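Local coordinates for protein serpin B3 (Homo sapiens, PDB 4ZK0) that belongs to the serpin family of protease inhibitors and probably traps target proteases, chiefly papain-like cysteine proteases, through its reactive-centre loop, at residues E6-F11 and Y29-I34; Q17-S22 and Y293-T298; L232-K237 and V280-P285. One frame throughout, in Å; residues are numbered along the deposited sequence.

Interaction 1 (E6-F11 and Y29-I34)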
loop_
_atom_site.group_PDB
_atom_site.type_symbol
_atom_site.label_atom_id
_atom_site.label_comp_id
_atom_site.label_asym_id
_atom_site.label_seq_id
_atom_site.Cartn_x
_atom_site.Cartn_y
_atom_site.Cartn_z
ATOM N N GLU A 6 -11.642 4.588 -5.878
ATOM C CA GLU A 6 -11.167 5.819 -6.474
ATOM C C GLU A 6 -10.599 6.746 -5.388
ATOM O O GLU A 6 -9.529 7.354 -5.541
ATOM C CB GLU A 6 -12.311 6.500 -7.192
ATOM C CG GLU A 6 -12.914 5.676 -8.318
ATOM C CD GLU A 6 -14.355 6.085 -8.644
ATOM O OE1 GLU A 6 -14.753 7.248 -8.404
ATOM O OE2 GLU A 6 -15.104 5.237 -9.151
ATOM N N ALA A 7 -11.265 6.797 -4.245
ATOM C CA ALA A 7 -10.742 7.576 -3.158
ATOM C C ALA A 7 -9.353 7.058 -2.702
ATOM O O ALA A 7 -8.426 7.840 -2.489
ATOM C CB ALA A 7 -11.740 7.607 -2.017
ATOM N N ASN A 8 -9.205 5.739 -2.573
ATOM C CA ASN A 8 -7.878 5.115 -2.316
ATOM C C ASN A 8 -6.764 5.458 -3.354
ATOM O O ASN A 8 -5.647 5.776 -2.980
ATOM C CB ASN A 8 -8.023 3.582 -2.217
ATOM C CG ASN A 8 -6.698 2.891 -1.850
ATOM O OD1 ASN A 8 -6.072 2.194 -2.699
ATOM N ND2 ASN A 8 -6.224 3.164 -0.667
ATOM N N THR A 9 -7.044 5.398 -4.642
ATOM C CA THR A 9 -6.062 5.891 -5.625
ATOM C C THR A 9 -5.636 7.359 -5.489
ATOM O O THR A 9 -4.453 7.674 -5.569
ATOM C CB THR A 9 -6.606 5.647 -7.033
ATOM O OG1 THR A 9 -6.865 4.254 -7.122
ATOM C CG2 THR A 9 -5.633 6.070 -8.088
ATOM N N LYS A 10 -6.586 8.251 -5.229
ATOM C CA LYS A 10 -6.267 9.674 -5.009
ATOM C C LYS A 10 -5.399 9.894 -3.792
ATOM O O LYS A 10 -4.344 10.519 -3.846
ATOM C CB LYS A 10 -7.550 10.441 -4.814
ATOM C CG LYS A 10 -8.384 10.461 -6.071
ATOM C CD LYS A 10 -9.453 11.531 -5.988
ATOM C CE LYS A 10 -10.219 11.587 -7.292
ATOM N NZ LYS A 10 -11.665 11.692 -7.015
ATOM N N PHE A 11 -5.833 9.324 -2.675
ATOM C CA PHE A 11 -4.984 9.280 -1.515
ATOM C C PHE A 11 -3.597 8.722 -1.798
ATOM O O PHE A 11 -2.631 9.247 -1.334
ATOM C CB PHE A 11 -5.621 8.442 -0.444
ATOM C CG PHE A 11 -4.797 8.338 0.776
ATOM C CD1 PHE A 11 -4.317 9.512 1.417
ATOM C CD2 PHE A 11 -4.479 7.090 1.304
ATOM C CE1 PHE A 11 -3.568 9.433 2.582
ATOM C CE2 PHE A 11 -3.716 7.004 2.465
ATOM C CZ PHE A 11 -3.281 8.163 3.115
ATOM N N TYR A 29 4.703 1.078 -1.145
ATOM C CA TYR A 29 3.759 1.127 -0.079
ATOM C C TYR A 29 2.447 0.504 -0.509
ATOM O O TYR A 29 2.206 0.302 -1.704
ATOM C CB TYR A 29 3.598 2.573 0.433
ATOM C CG TYR A 29 3.082 3.600 -0.570
ATOM C CD1 TYR A 29 3.930 4.198 -1.474
ATOM C CD2 TYR A 29 1.788 4.027 -0.554
ATOM C CE1 TYR A 29 3.510 5.160 -2.376
ATOM C CE2 TYR A 29 1.329 4.962 -1.476
ATOM C CZ TYR A 29 2.218 5.561 -2.386
ATOM O OH TYR A 29 1.824 6.533 -3.315
ATOM N N SER A 30 1.602 0.260 0.480
ATOM C CA SER A 30 0.239 -0.195 0.281
ATOM C C SER A 30 -0.724 0.880 0.724
ATOM O O SER A 30 -0.919 1.064 1.944
ATOM C CB SER A 30 -0.074 -1.489 1.054
ATOM O OG SER A 30 -1.435 -1.879 0.795
ATOM N N PRO A 31 -1.292 1.626 -0.255
ATOM C CA PRO A 31 -2.259 2.624 0.086
ATOM C C PRO A 31 -3.491 2.032 0.782
ATOM O O PRO A 31 -4.004 2.619 1.743
ATOM C CB PRO A 31 -2.611 3.267 -1.264
ATOM C CG PRO A 31 -2.271 2.252 -2.287
ATOM C CD PRO A 31 -1.102 1.518 -1.707
ATOM N N ILE A 32 -3.942 0.870 0.322
ATOM C CA ILE A 32 -5.109 0.221 0.929
ATOM C C ILE A 32 -4.917 -0.143 2.407
ATOM O O ILE A 32 -5.854 -0.053 3.194
ATOM C CB ILE A 32 -5.610 -0.948 0.045
ATOM C CG1 ILE A 32 -7.075 -1.260 0.362
ATOM C CG2 ILE A 32 -4.747 -2.174 0.195
ATOM C CD1 ILE A 32 -7.994 -0.054 0.157
ATOM N N SER A 33 -3.698 -0.559 2.781
ATOM C CA SER A 33 -3.346 -0.850 4.150
ATOM C C SER A 33 -3.505 0.377 5.033
ATOM O O SER A 33 -4.103 0.344 6.126
ATOM C CB SER A 33 -1.894 -1.346 4.179
ATOM O OG SER A 33 -1.403 -1.503 5.496
ATOM N N ILE A 34 -3.015 1.485 4.521
ATOM C CA ILE A 34 -3.057 2.760 5.267
ATOM C C ILE A 34 -4.492 3.261 5.412
ATOM O O ILE A 34 -4.937 3.700 6.518
ATOM C CB ILE A 34 -2.202 3.820 4.577
ATOM C CG1 ILE A 34 -0.740 3.324 4.511
ATOM C CG2 ILE A 34 -2.240 5.116 5.374
ATOM C CD1 ILE A 34 0.171 4.090 3.562
#
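Asn8 lies across the start of helix 31-42, where its amide meets Pro31 and Ile32. The two segments come from the first two helices of the serpin fold, helix A (4-22) and helix B (31-42). All five touching residues are buried. The CG of Asn8 stands opposite the backbone N (chi1 -176°), which sends the amide toward the turn at Pro31. Its ND2 comes within 3.3 Å of Pro31 C. Its OD1 rests 3.8 Å from Pro31 CG. Ile32 CD1 lies over one face of the amide, 3.8 Å from Asn8 CG, while the Pro31 ring meets its oxygen and nitrogen end.

One turn further on, Phe11 meets Ile34 at about a right angle. The CG2 methyl of Ile34 sits in the plane of the Phe11 ring, 3.8 Å from its CE2. Ile34 thus meets the ring at its edge.

Second-shell groups fix the parts that touch. Thr35 OG1 is hydrogen-bonded to both Asn8 ND2 and Pro31 O, tying the amide to the first turn of helix B. Met12 packs on Pro31 and Leu15 on Ile34, which extends the interface along helix A. Behind helix B, Ser33 OG is hydrogen-bonded to Thr347 OG1 in strand 340-351, in the shutter region of the serpin. The helix start itself is capped by Ser30, whose OG accepts from Ser33 N over 3.3 Å, with an angle of 155° at the hydrogen.

Interaction 2 (Q17-S22 and Y293-T298)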
loop_
_atom_site.group_PDB
_atom_site.type_symbol
_atom_site.label_atom_id
_atom_site.label_comp_id
_atom_site.label_asym_id
_atom_site.label_seq_id
_atom_site.Cartn_x
_atom_site.Cartn_y
_atom_site.Cartn_z
ATOM N N GLN A 17 3.269 12.175 -3.761
ATOM C CA GLN A 17 3.796 13.561 -3.899
ATOM C C GLN A 17 4.547 13.947 -2.666
ATOM O O GLN A 17 5.589 14.604 -2.764
ATOM C CB GLN A 17 2.668 14.553 -4.116
ATOM C CG GLN A 17 1.862 14.306 -5.384
ATOM C CD GLN A 17 2.768 14.049 -6.577
ATOM O OE1 GLN A 17 2.609 13.051 -7.291
ATOM N NE2 GLN A 17 3.742 14.930 -6.785
ATOM N N GLN A 18 4.043 13.526 -1.490
ATOM C CA GLN A 18 4.809 13.712 -0.243
ATOM C C GLN A 18 6.052 12.853 -0.170
ATOM O O GLN A 18 7.123 13.326 0.257
ATOM C CB GLN A 18 3.982 13.430 1.023
ATOM C CG GLN A 18 2.778 14.270 1.199
ATOM C CD GLN A 18 3.140 15.734 1.275
ATOM O OE1 GLN A 18 4.224 16.092 1.745
ATOM N NE2 GLN A 18 2.254 16.586 0.752
ATOM N N PHE A 19 5.945 11.582 -0.556
ATOM C CA PHE A 19 7.107 10.696 -0.425
ATOM C C PHE A 19 8.245 11.083 -1.375
ATOM O O PHE A 19 9.426 10.748 -1.100
ATOM C CB PHE A 19 6.772 9.204 -0.694
ATOM C CG PHE A 19 5.810 8.591 0.272
ATOM C CD1 PHE A 19 5.683 9.056 1.577
ATOM C CD2 PHE A 19 5.030 7.512 -0.130
ATOM C CE1 PHE A 19 4.805 8.442 2.466
ATOM C CE2 PHE A 19 4.159 6.878 0.760
ATOM C CZ PHE A 19 4.045 7.350 2.058
ATOM N N ARG A 20 7.882 11.664 -2.513
ATOM C CA ARG A 20 8.870 12.162 -3.450
ATOM C C ARG A 20 9.839 13.138 -2.793
ATOM O O ARG A 20 10.923 13.316 -3.297
ATOM C CB ARG A 20 8.207 12.905 -4.606
ATOM C CG ARG A 20 7.712 11.979 -5.679
ATOM C CD ARG A 20 7.006 12.760 -6.747
ATOM N NE ARG A 20 7.951 13.258 -7.755
ATOM C CZ ARG A 20 7.796 14.409 -8.404
ATOM N NH1 ARG A 20 6.765 15.193 -8.140
ATOM N NH2 ARG A 20 8.670 14.781 -9.322
ATOM N N LYS A 21 9.429 13.792 -1.707
ATOM C CA LYS A 21 10.295 14.756 -1.042
ATOM C C LYS A 21 11.336 14.141 -0.134
ATOM O O LYS A 21 12.365 14.758 0.126
ATOM C CB LYS A 21 9.468 15.741 -0.231
ATOM C CG LYS A 21 8.561 16.557 -1.122
ATOM C CD LYS A 21 7.795 17.533 -0.306
ATOM C CE LYS A 21 6.548 17.917 -1.021
ATOM N NZ LYS A 21 5.745 18.700 -0.055
ATOM N N SER A 22 11.061 12.976 0.414
ATOM C CA SER A 22 11.976 12.384 1.380
ATOM C C SER A 22 12.422 11.021 0.974
ATOM O O SER A 22 13.083 10.341 1.741
ATOM C CB SER A 22 11.305 12.277 2.751
ATOM O OG SER A 22 10.273 11.315 2.744
ATOM N N TYR A 293 8.212 3.867 6.590
ATOM C CA TYR A 293 7.742 5.224 6.617
ATOM C C TYR A 293 7.211 5.552 7.991
ATOM O O TYR A 293 6.460 4.764 8.594
ATOM C CB TYR A 293 6.604 5.391 5.611
ATOM C CG TYR A 293 6.976 4.974 4.216
ATOM C CD1 TYR A 293 6.880 3.666 3.821
ATOM C CD2 TYR A 293 7.390 5.908 3.286
ATOM C CE1 TYR A 293 7.220 3.291 2.544
ATOM C CE2 TYR A 293 7.752 5.519 2.007
ATOM C CZ TYR A 293 7.684 4.191 1.649
ATOM O OH TYR A 293 8.047 3.839 0.355
ATOM N N ASP A 294 7.565 6.733 8.476
ATOM C CA ASP A 294 6.932 7.301 9.637
ATOM C C ASP A 294 6.010 8.329 9.089
ATOM O O ASP A 294 6.457 9.279 8.464
ATOM C CB ASP A 294 7.936 7.960 10.519
ATOM C CG ASP A 294 7.308 8.496 11.786
ATOM O OD1 ASP A 294 6.181 9.058 11.719
ATOM O OD2 ASP A 294 7.931 8.285 12.842
ATOM N N LEU A 295 4.704 8.125 9.237
ATOM C CA LEU A 295 3.780 8.951 8.497
ATOM C C LEU A 295 3.155 10.105 9.270
ATOM O O LEU A 295 2.320 10.820 8.720
ATOM C CB LEU A 295 2.654 8.090 7.938
ATOM C CG LEU A 295 3.030 6.981 6.981
ATOM C CD1 LEU A 295 1.828 6.025 6.759
ATOM C CD2 LEU A 295 3.574 7.579 5.678
ATOM N N LYS A 296 3.519 10.279 10.529
ATOM C CA LYS A 296 2.775 11.231 11.373
ATOM C C LYS A 296 2.901 12.618 10.758
ATOM O O LYS A 296 1.883 13.304 10.570
ATOM C CB LYS A 296 3.284 11.212 12.822
ATOM C CG LYS A 296 2.709 12.249 13.762
ATOM C CD LYS A 296 3.656 12.372 14.939
ATOM C CE LYS A 296 2.961 12.704 16.228
ATOM N NZ LYS A 296 3.761 12.152 17.350
ATOM N N ASP A 297 4.126 13.016 10.384
ATOM C CA ASP A 297 4.315 14.390 9.863
ATOM C C ASP A 297 3.767 14.508 8.446
ATOM O O ASP A 297 3.103 15.500 8.096
ATOM C CB ASP A 297 5.793 14.885 9.995
ATOM C CG ASP A 297 6.177 15.228 11.470
ATOM O OD1 ASP A 297 5.297 15.366 12.330
ATOM O OD2 ASP A 297 7.359 15.299 11.811
ATOM N N THR A 298 3.969 13.467 7.647
ATOM C CA THR A 298 3.364 13.434 6.314
ATOM C C THR A 298 1.876 13.637 6.423
ATOM O O THR A 298 1.299 14.434 5.676
ATOM C CB THR A 298 3.655 12.107 5.632
ATOM O OG1 THR A 298 5.063 11.976 5.524
ATOM C CG2 THR A 298 3.028 11.993 4.251
#
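Phe19 lays its ring on Tyr293 and turns one edge to Leu295, joining the C-terminal part of helix A to the end of strand 276-294. CB leaves the helix toward the other segment. With chi1 at -64°, CG lies opposite the carbonyl carbon, and the ring is set over the tyrosine. From CG onward one face is covered. CG itself is 4.0 Å from Tyr293 CE2. That same CE2 sits over the centre of the phenylalanine ring, 3.8 Å above its plane. CD2 and CE2 of Phe19 also pack on Tyr293 CE2, while CD1 faces Tyr293 CD2. The pair is a face-to-face stack, with centroids 4.5 Å apart and planes tilted by 30°. It is therefore shifted and not quite parallel.

At the far end of the ring, CE1 and CZ of Phe19 stay on Tyr293, with CE1 3.7 Å from Tyr293 CD2, and also meet Leu295. Leu295 CD2 approaches in the ring plane, at 3.5 Å from Phe19 CE1, and CZ of Phe19 shares this methyl. Beside the ring, Thr298 CG2 packs 3.7 Å from Gln18 CB and also touches Gln18 CG. The two side chains run past each other in opposite directions.

The turn into helix 296-301 is capped. Asp294 OD1 accepts from Lys296 N over 3.2 Å, almost straight, with 168° at the hydrogen. The hydroxyl of Tyr293 is hydrogen-bonded to Phe28 N, which holds the stacked ring against strand 27-29. Ile27 of that strand touches both aromatic rings. Helix A thus lies against the junction of strand 276-294 and helix 296-301, with strand 325-336 pairing alongside the junction through His330 and Val328.

Interaction 3 (L232-K237 and V280-P285). With ZN (zinc ion), chain B.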
loop_
_atom_site.group_PDB
_atom_site.type_symbol
_atom_site.label_atom_id
_atom_site.label_comp_id
_atom_site.label_asym_id
_atom_site.label_seq_id
_atom_site.Cartn_x
_atom_site.Cartn_y
_atom_site.Cartn_z
ATOM N N LEU A 232 2.350 -1.261 -19.537
ATOM C CA LEU A 232 2.156 -2.681 -19.719
ATOM C C LEU A 232 1.398 -3.258 -18.578
ATOM O O LEU A 232 1.654 -2.923 -17.431
ATOM C CB LEU A 232 3.513 -3.346 -19.780
ATOM C CG LEU A 232 3.449 -4.681 -20.489
ATOM C CD1 LEU A 232 3.199 -4.471 -21.981
ATOM C CD2 LEU A 232 4.776 -5.397 -20.230
ATOM N N GLU A 233 0.496 -4.168 -18.873
ATOM C CA GLU A 233 -0.156 -4.946 -17.858
ATOM C C GLU A 233 0.389 -6.361 -17.878
ATOM O O GLU A 233 0.327 -7.034 -18.898
ATOM C CB GLU A 233 -1.673 -4.946 -18.028
ATOM C CG GLU A 233 -2.329 -5.977 -17.134
ATOM C CD GLU A 233 -3.808 -6.230 -17.364
ATOM O OE1 GLU A 233 -4.475 -5.648 -18.234
ATOM O OE2 GLU A 233 -4.335 -7.001 -16.573
ATOM N N ILE A 234 0.900 -6.815 -16.715
ATOM C CA ILE A 234 1.486 -8.145 -16.564
ATOM C C ILE A 234 0.579 -8.946 -15.626
ATOM O O ILE A 234 0.632 -8.761 -14.411
ATOM C CB ILE A 234 2.894 -8.062 -15.938
ATOM C CG1 ILE A 234 3.689 -6.956 -16.630
ATOM C CG2 ILE A 234 3.555 -9.428 -15.972
ATOM C CD1 ILE A 234 5.140 -6.780 -16.194
ATOM N N PRO A 235 -0.280 -9.800 -16.164
ATOM C CA PRO A 235 -1.251 -10.472 -15.291
ATOM C C PRO A 235 -0.686 -11.604 -14.404
ATOM O O PRO A 235 0.294 -12.266 -14.783
ATOM C CB PRO A 235 -2.284 -11.050 -16.294
ATOM C CG PRO A 235 -1.863 -10.584 -17.634
ATOM C CD PRO A 235 -0.414 -10.260 -17.565
ATOM N N TYR A 236 -1.238 -11.762 -13.201
ATOM C CA TYR A 236 -1.016 -12.979 -12.405
ATOM C C TYR A 236 -1.951 -14.084 -12.921
ATOM O O TYR A 236 -2.987 -13.832 -13.612
ATOM C CB TYR A 236 -1.183 -12.705 -10.909
ATOM C CG TYR A 236 -0.116 -11.719 -10.461
ATOM C CD1 TYR A 236 1.157 -12.138 -10.192
ATOM C CD2 TYR A 236 -0.381 -10.360 -10.377
ATOM C CE1 TYR A 236 2.150 -11.235 -9.824
ATOM C CE2 TYR A 236 0.592 -9.449 -10.000
ATOM C CZ TYR A 236 1.863 -9.900 -9.743
ATOM O OH TYR A 236 2.861 -9.000 -9.430
ATOM N N LYS A 237 -1.563 -15.316 -12.644
ATOM C CA LYS A 237 -2.343 -16.445 -13.064
ATOM C C LYS A 237 -3.749 -16.348 -12.493
ATOM O O LYS A 237 -3.924 -16.196 -11.301
ATOM C CB LYS A 237 -1.685 -17.736 -12.638
ATOM C CG LYS A 237 -2.299 -18.958 -13.341
ATOM C CD LYS A 237 -1.528 -20.228 -12.988
ATOM C CE LYS A 237 -2.272 -21.481 -13.461
ATOM N NZ LYS A 237 -1.365 -22.649 -13.225
ATOM N N VAL A 280 5.237 -8.231 -26.989
ATOM C CA VAL A 280 6.146 -7.326 -26.341
ATOM C C VAL A 280 7.356 -8.118 -25.929
ATOM O O VAL A 280 7.222 -9.162 -25.333
ATOM C CB VAL A 280 5.512 -6.644 -25.134
ATOM C CG1 VAL A 280 6.497 -5.663 -24.520
ATOM C CG2 VAL A 280 4.243 -5.926 -25.583
ATOM N N ASP A 281 8.526 -7.609 -26.314
ATOM C CA ASP A 281 9.771 -8.056 -25.766
ATOM C C ASP A 281 9.954 -7.339 -24.405
ATOM O O ASP A 281 10.400 -6.180 -24.325
ATOM C CB ASP A 281 10.923 -7.716 -26.738
ATOM C CG ASP A 281 12.254 -8.242 -26.248
ATOM O OD1 ASP A 281 12.265 -9.301 -25.600
ATOM O OD2 ASP A 281 13.282 -7.607 -26.507
ATOM N N LEU A 282 9.624 -8.070 -23.348
ATOM C CA LEU A 282 9.600 -7.545 -22.034
ATOM C C LEU A 282 10.851 -7.948 -21.334
ATOM O O LEU A 282 11.111 -9.141 -21.182
ATOM C CB LEU A 282 8.402 -8.077 -21.304
ATOM C CG LEU A 282 8.323 -7.786 -19.806
ATOM C CD1 LEU A 282 8.228 -6.317 -19.475
ATOM C CD2 LEU A 282 7.159 -8.538 -19.222
ATOM N N HIS A 283 11.602 -6.943 -20.896
ATOM C CA HIS A 283 12.749 -7.135 -20.050
ATOM C C HIS A 283 12.380 -6.500 -18.711
ATOM O O HIS A 283 12.165 -5.273 -18.611
ATOM C CB HIS A 283 13.970 -6.421 -20.616
ATOM C CG HIS A 283 14.543 -7.057 -21.840
ATOM N ND1 HIS A 283 15.839 -6.804 -22.253
ATOM C CD2 HIS A 283 14.030 -7.948 -22.710
ATOM C CE1 HIS A 283 16.078 -7.492 -23.351
ATOM N NE2 HIS A 283 15.006 -8.199 -23.647
ATOM N N LEU A 284 12.287 -7.327 -17.681
ATOM C CA LEU A 284 11.913 -6.847 -16.358
ATOM C C LEU A 284 12.931 -7.387 -15.334
ATOM O O LEU A 284 13.175 -8.595 -15.262
ATOM C CB LEU A 284 10.509 -7.352 -16.033
ATOM C CG LEU A 284 9.903 -6.882 -14.710
ATOM C CD1 LEU A 284 9.423 -5.420 -14.727
ATOM C CD2 LEU A 284 8.759 -7.795 -14.314
ATOM N N PRO A 285 13.529 -6.510 -14.558
ATOM C CA PRO A 285 14.494 -6.970 -13.561
ATOM C C PRO A 285 13.899 -7.856 -12.433
ATOM O O PRO A 285 12.739 -7.671 -12.007
ATOM C CB PRO A 285 15.025 -5.677 -12.957
ATOM C CG PRO A 285 14.019 -4.666 -13.217
ATOM C CD PRO A 285 13.218 -5.083 -14.410
HETATM ZN ZN ZN B . 14.426 -9.453 -25.272
HETATM O O HOH W 1 13.818 -11.638 -24.890
#
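Leu232 spreads its two methyls over Val280 and Leu282. CD1 lies 4.0 Å from Val280 CG2, and CD2 lies 3.7 Å from Leu282 CD1. Leu232 and Val280 lie side by side, pointing opposite ways, whereas Leu232 and Leu282 meet at a slant. Ile234 continues the row. With chi2 at -177° its chain is extended, and CD1 reaches between Leu282 CD2, at 4.0 Å, and Leu284 CD2. All these contacts are apolar and buried. Phe363 closes over Leu232, Val280 and Leu282. Phe190 adds to Leu282, and Trp186 to Ile234.

The two strands do not pair. Their axes pass 10.7 Å apart at 75°, the distance and crossing of two layers that meet through side chains. In strand 280-285 the residues alternate. Val280, Leu282 and Leu284 point toward the other layer, while Asp281 and His283 carry a zinc ion on the reverse side. Asp281 grips the metal with both carboxylate oxygens, OD1 at 2.2 Å and OD2 at 2.5 Å. His283 NE2 binds the zinc at 2.1 Å, and a water oxygen lies 2.3 Å from the metal. His364 hydrogen-bonds to Asp281 OD2 and stacks on His283. The packing of near-orthogonal strands is that of beta-sheets B and C in the serpin fold, with a zinc ion bound by Asp281, His283 and a water on the outer side of sheet C.

In the fold
Interactions 1 and 2 adjoin along helix 4-22 and are largely buried. Their centres are 14 Å apart, and Tyr29 CD1 of the first lies 3.5 Å from Phe19 CE2 of the second. Ile34 CD1 also packs on Leu295 CD1. Interaction 3 is separate: its nearest atoms are about 12 Å from interaction 1 and about 17 Å from interaction 2. Strand 276-294 nevertheless links it to interaction 2, carrying the zinc site near one end and Tyr293 at the other. Strand 340-351, which interaction 1 reaches through Ser33, runs between strands 174-185 and 325-336, consistent with an inserted reactive-centre loop.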